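Local coordinates for protein nodulation fucosyltransferase NodZ (Bradyrhizobium sp., PDB 2HHC) that belongs to the nodulation protein Z family of the GT-B clan, glycosyltransferase-type enzymes built from two Rossmann-like domains, at residues 271-285 with 289-303. Residues are numbered along the deposited sequence; the frame is centred on the assembly and turned at random. Where two conformers were deposited one is given.
Sequences MYLLARCATVIRFPP and FTRYARLLVPRIIEF
R282 NE donates a nearly straight hydrogen bond to T290 OG1 (2.7 Å, 165°), with the hydroxyl lying in the guanidinium plane. A bend at chi3 (77°) brings the guanidinium alongside the first turn of helix 291-296, where R294 CB rests on one guanidinium face and P285 O sits above the opposite one. NH2 bonds to S287 O, which together with the NE bond should fix the group's rotation; a water links NH1 to NH1 of R291, itself salt-bridged through NE to E141. Strands 279-283 and 299-303 pair in parallel through hydrogen bonds from V280 N to R299 O, from I301 N to V280 O (2.8 Å) and from R282 N to I301 O. A water joins M271 O, F289 O and A293 N between the end of helix 258-274 and the start of helix 291-296. Beside it, M271 CG stands over the centre of the F289 ring, 3.5 Å from its centroid, and Y292 turns an edge toward the face of Y272 while A275 CB lies over a face of the Y292 ring. Deeper in, V280 CG2 packs on V297 CG2 (3.7 Å). The unit is a beta-alpha-beta crossover, with strand 279-283 flanked by strands 170-176 and 299-303, strand 311-315 antiparallel beyond, and helix 138-147 against Y272, L295 and L296.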
loop_
_atom_site.group_PDB
_atom_site.type_symbol
_atom_site.label_atom_id
_atom_site.label_comp_id
_atom_site.label_asym_id
_atom_site.label_seq_id
_atom_site.Cartn_x
_atom_site.Cartn_y
_atom_site.Cartn_z
ATOM N N MET A 271 6.466 1.332 -6.231
ATOM C CA MET A 271 6.307 1.588 -4.776
ATOM C C MET A 271 7.617 1.305 -4.035
ATOM O O MET A 271 8.025 2.058 -3.166
ATOM C CB MET A 271 5.159 0.740 -4.217
ATOM C CG MET A 271 3.822 1.156 -4.657
ATOM S SD MET A 271 2.635 -0.031 -4.110
ATOM C CE MET A 271 2.786 0.166 -2.423
ATOM N N TYR A 272 8.244 0.170 -4.375
ATOM C CA TYR A 272 9.473 -0.223 -3.725
ATOM C C TYR A 272 10.671 0.621 -4.167
ATOM O O TYR A 272 11.513 0.977 -3.344
ATOM C CB TYR A 272 9.668 -1.732 -3.944
ATOM C CG TYR A 272 8.908 -2.607 -2.972
ATOM C CD1 TYR A 272 7.541 -2.773 -3.023
ATOM C CD2 TYR A 272 9.581 -3.346 -1.985
ATOM C CE1 TYR A 272 6.867 -3.549 -2.153
ATOM C CE2 TYR A 272 8.901 -4.139 -1.136
ATOM C CZ TYR A 272 7.553 -4.275 -1.189
ATOM O OH TYR A 272 6.848 -5.093 -0.314
ATOM N N LEU A 273 10.758 0.998 -5.442
ATOM C CA LEU A 273 11.839 1.856 -5.879
ATOM C C LEU A 273 11.705 3.270 -5.299
ATOM O O LEU A 273 12.684 3.889 -4.967
ATOM C CB LEU A 273 11.924 1.878 -7.378
ATOM C CG LEU A 273 12.578 0.661 -8.059
ATOM C CD1 LEU A 273 12.407 0.778 -9.508
ATOM C CD2 LEU A 273 14.061 0.540 -7.653
ATOM N N LEU A 274 10.502 3.784 -5.157
ATOM C CA LEU A 274 10.317 5.067 -4.498
ATOM C C LEU A 274 10.932 5.058 -3.100
ATOM O O LEU A 274 11.502 6.090 -2.643
ATOM C CB LEU A 274 8.845 5.470 -4.451
ATOM C CG LEU A 274 8.236 5.952 -5.751
ATOM C CD1 LEU A 274 6.739 5.973 -5.718
ATOM C CD2 LEU A 274 8.738 7.380 -6.111
ATOM N N ALA A 275 10.851 3.936 -2.399
ATOM C CA ALA A 275 11.407 3.844 -1.045
ATOM C C ALA A 275 12.936 3.834 -0.970
ATOM O O ALA A 275 13.507 3.871 0.117
ATOM C CB ALA A 275 10.847 2.640 -0.336
ATOM N N ARG A 276 13.569 3.780 -2.134
ATOM C CA ARG A 276 15.023 3.828 -2.299
ATOM C C ARG A 276 15.557 5.209 -2.655
ATOM O O ARG A 276 16.768 5.419 -2.846
ATOM C CB ARG A 276 15.455 2.862 -3.421
ATOM C CG ARG A 276 15.065 1.358 -3.288
ATOM C CD ARG A 276 15.870 0.550 -2.259
ATOM N NE ARG A 276 17.213 0.176 -2.726
ATOM C CZ ARG A 276 17.507 -0.853 -3.531
ATOM N NH1 ARG A 276 16.554 -1.613 -4.098
ATOM N NH2 ARG A 276 18.773 -1.068 -3.842
ATOM N N CYS A 277 14.652 6.152 -2.831
ATOM C CA CYS A 277 15.041 7.515 -3.221
ATOM C C CYS A 277 15.562 8.331 -2.041
ATOM O O CYS A 277 15.391 7.973 -0.886
ATOM C CB CYS A 277 13.845 8.208 -3.847
ATOM S SG CYS A 277 13.299 7.482 -5.406
ATOM N N ALA A 278 16.252 9.425 -2.386
ATOM C CA ALA A 278 16.780 10.333 -1.398
ATOM C C ALA A 278 15.739 11.300 -0.915
ATOM O O ALA A 278 15.753 11.719 0.226
ATOM C CB ALA A 278 17.984 11.064 -1.947
ATOM N N THR A 279 14.886 11.713 -1.848
ATOM C CA THR A 279 13.810 12.621 -1.585
ATOM C C THR A 279 12.622 12.079 -2.364
ATOM O O THR A 279 12.803 11.598 -3.499
ATOM C CB THR A 279 14.134 14.024 -2.125
ATOM O OG1 THR A 279 15.214 14.561 -1.380
ATOM C CG2 THR A 279 12.913 14.970 -2.027
ATOM N N VAL A 280 11.447 12.130 -1.763
ATOM C CA VAL A 280 10.211 11.748 -2.467
ATOM C C VAL A 280 9.188 12.865 -2.378
ATOM O O VAL A 280 8.916 13.437 -1.329
ATOM C CB VAL A 280 9.605 10.435 -1.942
ATOM C CG1 VAL A 280 8.294 10.106 -2.673
ATOM C CG2 VAL A 280 10.528 9.314 -2.255
ATOM N N ILE A 281 8.621 13.170 -3.551
ATOM C CA ILE A 281 7.534 14.119 -3.722
ATOM C C ILE A 281 6.234 13.318 -3.818
ATOM O O ILE A 281 6.092 12.435 -4.673
ATOM C CB ILE A 281 7.725 14.973 -5.003
ATOM C CG1 ILE A 281 8.939 15.900 -4.844
ATOM C CG2 ILE A 281 6.456 15.751 -5.272
ATOM C CD1 ILE A 281 9.441 16.482 -6.092
ATOM N N ARG A 282 5.318 13.604 -2.910
ATOM C CA ARG A 282 4.021 12.897 -2.796
ATOM C C ARG A 282 2.902 13.790 -3.322
ATOM O O ARG A 282 2.435 14.715 -2.650
ATOM C CB ARG A 282 3.738 12.565 -1.333
ATOM C CG ARG A 282 4.800 11.718 -0.637
ATOM C CD ARG A 282 4.408 11.371 0.739
ATOM N NE ARG A 282 3.409 10.293 0.773
ATOM C CZ ARG A 282 2.759 9.896 1.858
ATOM N NH1 ARG A 282 2.956 10.476 3.028
ATOM N NH2 ARG A 282 1.911 8.879 1.774
ATOM N N PHE A 283 2.421 13.479 -4.522
ATOM C CA PHE A 283 1.383 14.267 -5.155
ATOM C C PHE A 283 0.192 13.329 -5.488
ATOM O O PHE A 283 0.145 12.726 -6.555
ATOM C CB PHE A 283 1.987 14.947 -6.401
ATOM C CG PHE A 283 1.207 16.066 -6.916
ATOM C CD1 PHE A 283 0.195 15.832 -7.848
ATOM C CD2 PHE A 283 1.434 17.366 -6.471
ATOM C CE1 PHE A 283 -0.556 16.881 -8.358
ATOM C CE2 PHE A 283 0.681 18.427 -6.967
ATOM C CZ PHE A 283 -0.316 18.199 -7.910
ATOM N N PRO A 284 -0.763 13.136 -4.519
ATOM C CA PRO A 284 -0.929 13.802 -3.202
ATOM C C PRO A 284 -0.292 13.001 -2.071
ATOM O O PRO A 284 -0.070 11.809 -2.171
ATOM C CB PRO A 284 -2.450 13.847 -3.058
ATOM C CG PRO A 284 -2.935 12.709 -3.888
ATOM C CD PRO A 284 -1.960 12.493 -5.022
ATOM N N PRO A 285 -0.069 13.681 -0.889
ATOM C CA PRO A 285 0.436 12.940 0.299
ATOM C C PRO A 285 -0.599 12.072 0.990
ATOM O O PRO A 285 -0.237 11.303 1.902
ATOM C CB PRO A 285 0.907 14.064 1.241
ATOM C CG PRO A 285 0.021 15.189 0.890
ATOM C CD PRO A 285 -0.088 15.120 -0.627
ATOM N N PHE A 289 0.105 4.901 -1.833
ATOM C CA PHE A 289 1.165 4.444 -2.766
ATOM C C PHE A 289 2.578 4.797 -2.267
ATOM O O PHE A 289 3.494 3.976 -2.381
ATOM C CB PHE A 289 0.886 4.997 -4.204
ATOM C CG PHE A 289 1.672 4.367 -5.327
ATOM C CD1 PHE A 289 2.823 4.854 -5.749
ATOM C CD2 PHE A 289 1.097 3.354 -6.078
ATOM C CE1 PHE A 289 3.536 4.295 -6.798
ATOM C CE2 PHE A 289 1.773 2.811 -7.181
ATOM C CZ PHE A 289 2.985 3.310 -7.531
ATOM N N THR A 290 2.722 5.989 -1.725
ATOM C CA THR A 290 3.980 6.469 -1.218
ATOM C C THR A 290 4.135 6.347 0.273
ATOM O O THR A 290 5.040 6.934 0.855
ATOM C CB THR A 290 4.104 7.936 -1.596
ATOM O OG1 THR A 290 2.882 8.649 -1.331
ATOM C CG2 THR A 290 4.500 8.064 -3.134
ATOM N N ARG A 291 3.293 5.584 0.947
ATOM C CA ARG A 291 3.456 5.399 2.412
ATOM C C ARG A 291 4.773 4.663 2.691
ATOM O O ARG A 291 5.459 5.061 3.627
ATOM C CB ARG A 291 2.254 4.648 3.013
ATOM C CG ARG A 291 2.341 4.457 4.496
ATOM C CD ARG A 291 2.548 5.693 5.286
ATOM N NE ARG A 291 2.486 5.413 6.722
ATOM C CZ ARG A 291 2.530 6.305 7.702
ATOM N NH1 ARG A 291 2.602 7.621 7.416
ATOM N NH2 ARG A 291 2.548 5.927 8.948
ATOM N N TYR A 292 5.093 3.605 1.968
ATOM C CA TYR A 292 6.360 2.861 2.197
ATOM C C TYR A 292 7.520 3.844 2.046
ATOM O O TYR A 292 8.359 3.959 2.944
ATOM C CB TYR A 292 6.457 1.715 1.231
ATOM C CG TYR A 292 7.620 0.791 1.463
ATOM C CD1 TYR A 292 8.035 0.506 2.729
ATOM C CD2 TYR A 292 8.283 0.237 0.400
ATOM C CE1 TYR A 292 9.080 -0.397 2.944
ATOM C CE2 TYR A 292 9.306 -0.642 0.605
ATOM C CZ TYR A 292 9.677 -0.953 1.879
ATOM O OH TYR A 292 10.769 -1.860 2.047
ATOM N N ALA A 293 7.519 4.623 0.992
ATOM C CA ALA A 293 8.568 5.668 0.823
ATOM C C ALA A 293 8.589 6.674 1.989
ATOM O O ALA A 293 9.658 7.018 2.537
ATOM C CB ALA A 293 8.391 6.360 -0.468
ATOM N N ARG A 294 7.440 7.154 2.448
ATOM C CA ARG A 294 7.352 8.027 3.594
ATOM C C ARG A 294 8.030 7.425 4.833
ATOM O O ARG A 294 8.678 8.127 5.604
ATOM C CB ARG A 294 5.888 8.388 3.894
ATOM C CG ARG A 294 5.637 9.139 5.184
ATOM C CD ARG A 294 6.329 10.495 5.236
ATOM N NE ARG A 294 6.161 11.204 6.514
ATOM C CZ ARG A 294 6.872 10.963 7.623
ATOM N NH1 ARG A 294 7.802 10.023 7.638
ATOM N NH2 ARG A 294 6.656 11.674 8.721
ATOM N N LEU A 295 7.838 6.128 5.054
ATOM C CA LEU A 295 8.491 5.436 6.190
ATOM C C LEU A 295 10.008 5.384 6.095
ATOM O O LEU A 295 10.705 5.392 7.159
ATOM C CB LEU A 295 7.938 4.008 6.285
ATOM C CG LEU A 295 6.466 3.945 6.727
ATOM C CD1 LEU A 295 5.978 2.474 6.539
ATOM C CD2 LEU A 295 6.148 4.550 8.053
ATOM N N LEU A 296 10.541 5.291 4.894
ATOM C CA LEU A 296 11.993 5.027 4.705
ATOM C C LEU A 296 12.877 6.162 4.188
ATOM O O LEU A 296 14.066 6.189 4.512
ATOM C CB LEU A 296 12.214 3.796 3.830
ATOM C CG LEU A 296 11.779 2.423 4.366
ATOM C CD1 LEU A 296 12.090 1.332 3.317
ATOM C CD2 LEU A 296 12.494 2.151 5.623
ATOM N N VAL A 297 12.343 7.046 3.378
ATOM C CA VAL A 297 13.161 8.018 2.653
ATOM C C VAL A 297 13.548 9.183 3.523
ATOM O O VAL A 297 12.766 9.621 4.375
ATOM C CB VAL A 297 12.357 8.524 1.437
ATOM C CG1 VAL A 297 12.955 9.733 0.745
ATOM C CG2 VAL A 297 12.124 7.372 0.443
ATOM N N PRO A 298 14.791 9.666 3.368
ATOM C CA PRO A 298 15.246 10.778 4.220
ATOM C C PRO A 298 14.410 12.070 4.217
ATOM O O PRO A 298 14.245 12.721 5.272
ATOM C CB PRO A 298 16.644 11.061 3.663
ATOM C CG PRO A 298 17.113 9.770 3.142
ATOM C CD PRO A 298 15.881 9.113 2.553
ATOM N N ARG A 299 13.920 12.461 3.054
ATOM C CA ARG A 299 13.178 13.729 2.941
ATOM C C ARG A 299 11.940 13.548 2.060
ATOM O O ARG A 299 11.996 12.916 1.006
ATOM C CB ARG A 299 14.053 14.818 2.317
ATOM C CG ARG A 299 15.261 15.240 3.129
ATOM C CD ARG A 299 16.399 15.400 2.121
ATOM N NE ARG A 299 17.104 16.618 2.262
ATOM C CZ ARG A 299 18.113 17.035 1.496
ATOM N NH1 ARG A 299 18.573 16.343 0.464
ATOM N NH2 ARG A 299 18.672 18.172 1.792
ATOM N N ILE A 300 10.854 14.175 2.479
ATOM C CA ILE A 300 9.574 14.087 1.814
ATOM C C ILE A 300 9.117 15.515 1.495
ATOM O O ILE A 300 9.211 16.414 2.345
ATOM C CB ILE A 300 8.553 13.402 2.728
ATOM C CG1 ILE A 300 9.009 11.963 3.069
ATOM C CG2 ILE A 300 7.194 13.366 2.048
ATOM C CD1 ILE A 300 9.792 11.864 4.390
ATOM N N ILE A 301 8.671 15.746 0.268
ATOM C CA ILE A 301 8.127 17.058 -0.122
ATOM C C ILE A 301 6.662 16.859 -0.528
ATOM O O ILE A 301 6.312 15.925 -1.279
ATOM C CB ILE A 301 8.932 17.646 -1.232
ATOM C CG1 ILE A 301 10.274 18.128 -0.684
ATOM C CG2 ILE A 301 8.167 18.785 -1.916
ATOM C CD1 ILE A 301 11.307 18.634 -1.689
ATOM N N GLU A 302 5.808 17.760 -0.060
ATOM C CA GLU A 302 4.413 17.696 -0.424
ATOM C C GLU A 302 3.756 19.044 -0.241
ATOM O O GLU A 302 4.290 19.896 0.462
ATOM C CB GLU A 302 3.712 16.650 0.410
ATOM C CG GLU A 302 3.585 17.025 1.854
ATOM C CD GLU A 302 3.487 15.826 2.784
ATOM O OE1 GLU A 302 4.024 14.766 2.473
ATOM O OE2 GLU A 302 2.862 15.960 3.845
ATOM N N PHE A 303 2.621 19.250 -0.905
ATOM C CA PHE A 303 1.786 20.404 -0.628
ATOM C C PHE A 303 1.012 20.115 0.648
ATOM O O PHE A 303 0.415 19.045 0.787
ATOM C CB PHE A 303 0.867 20.687 -1.812
ATOM C CG PHE A 303 1.581 21.342 -2.960
ATOM C CD1 PHE A 303 2.250 20.573 -3.907
ATOM C CD2 PHE A 303 1.608 22.725 -3.081
ATOM C CE1 PHE A 303 2.929 21.194 -4.963
ATOM C CE2 PHE A 303 2.276 23.330 -4.122
ATOM C CZ PHE A 303 2.947 22.569 -5.058
HETATM O O HOH W 1 6.272 3.882 -1.689
HETATM O O HOH W 2 1.625 9.267 5.298
HETATM O O HOH W 3 1.793 17.273 -2.922
HETATM O O HOH W 4 3.999 12.916 4.076
HETATM O O HOH W 5 2.050 10.236 -3.348
#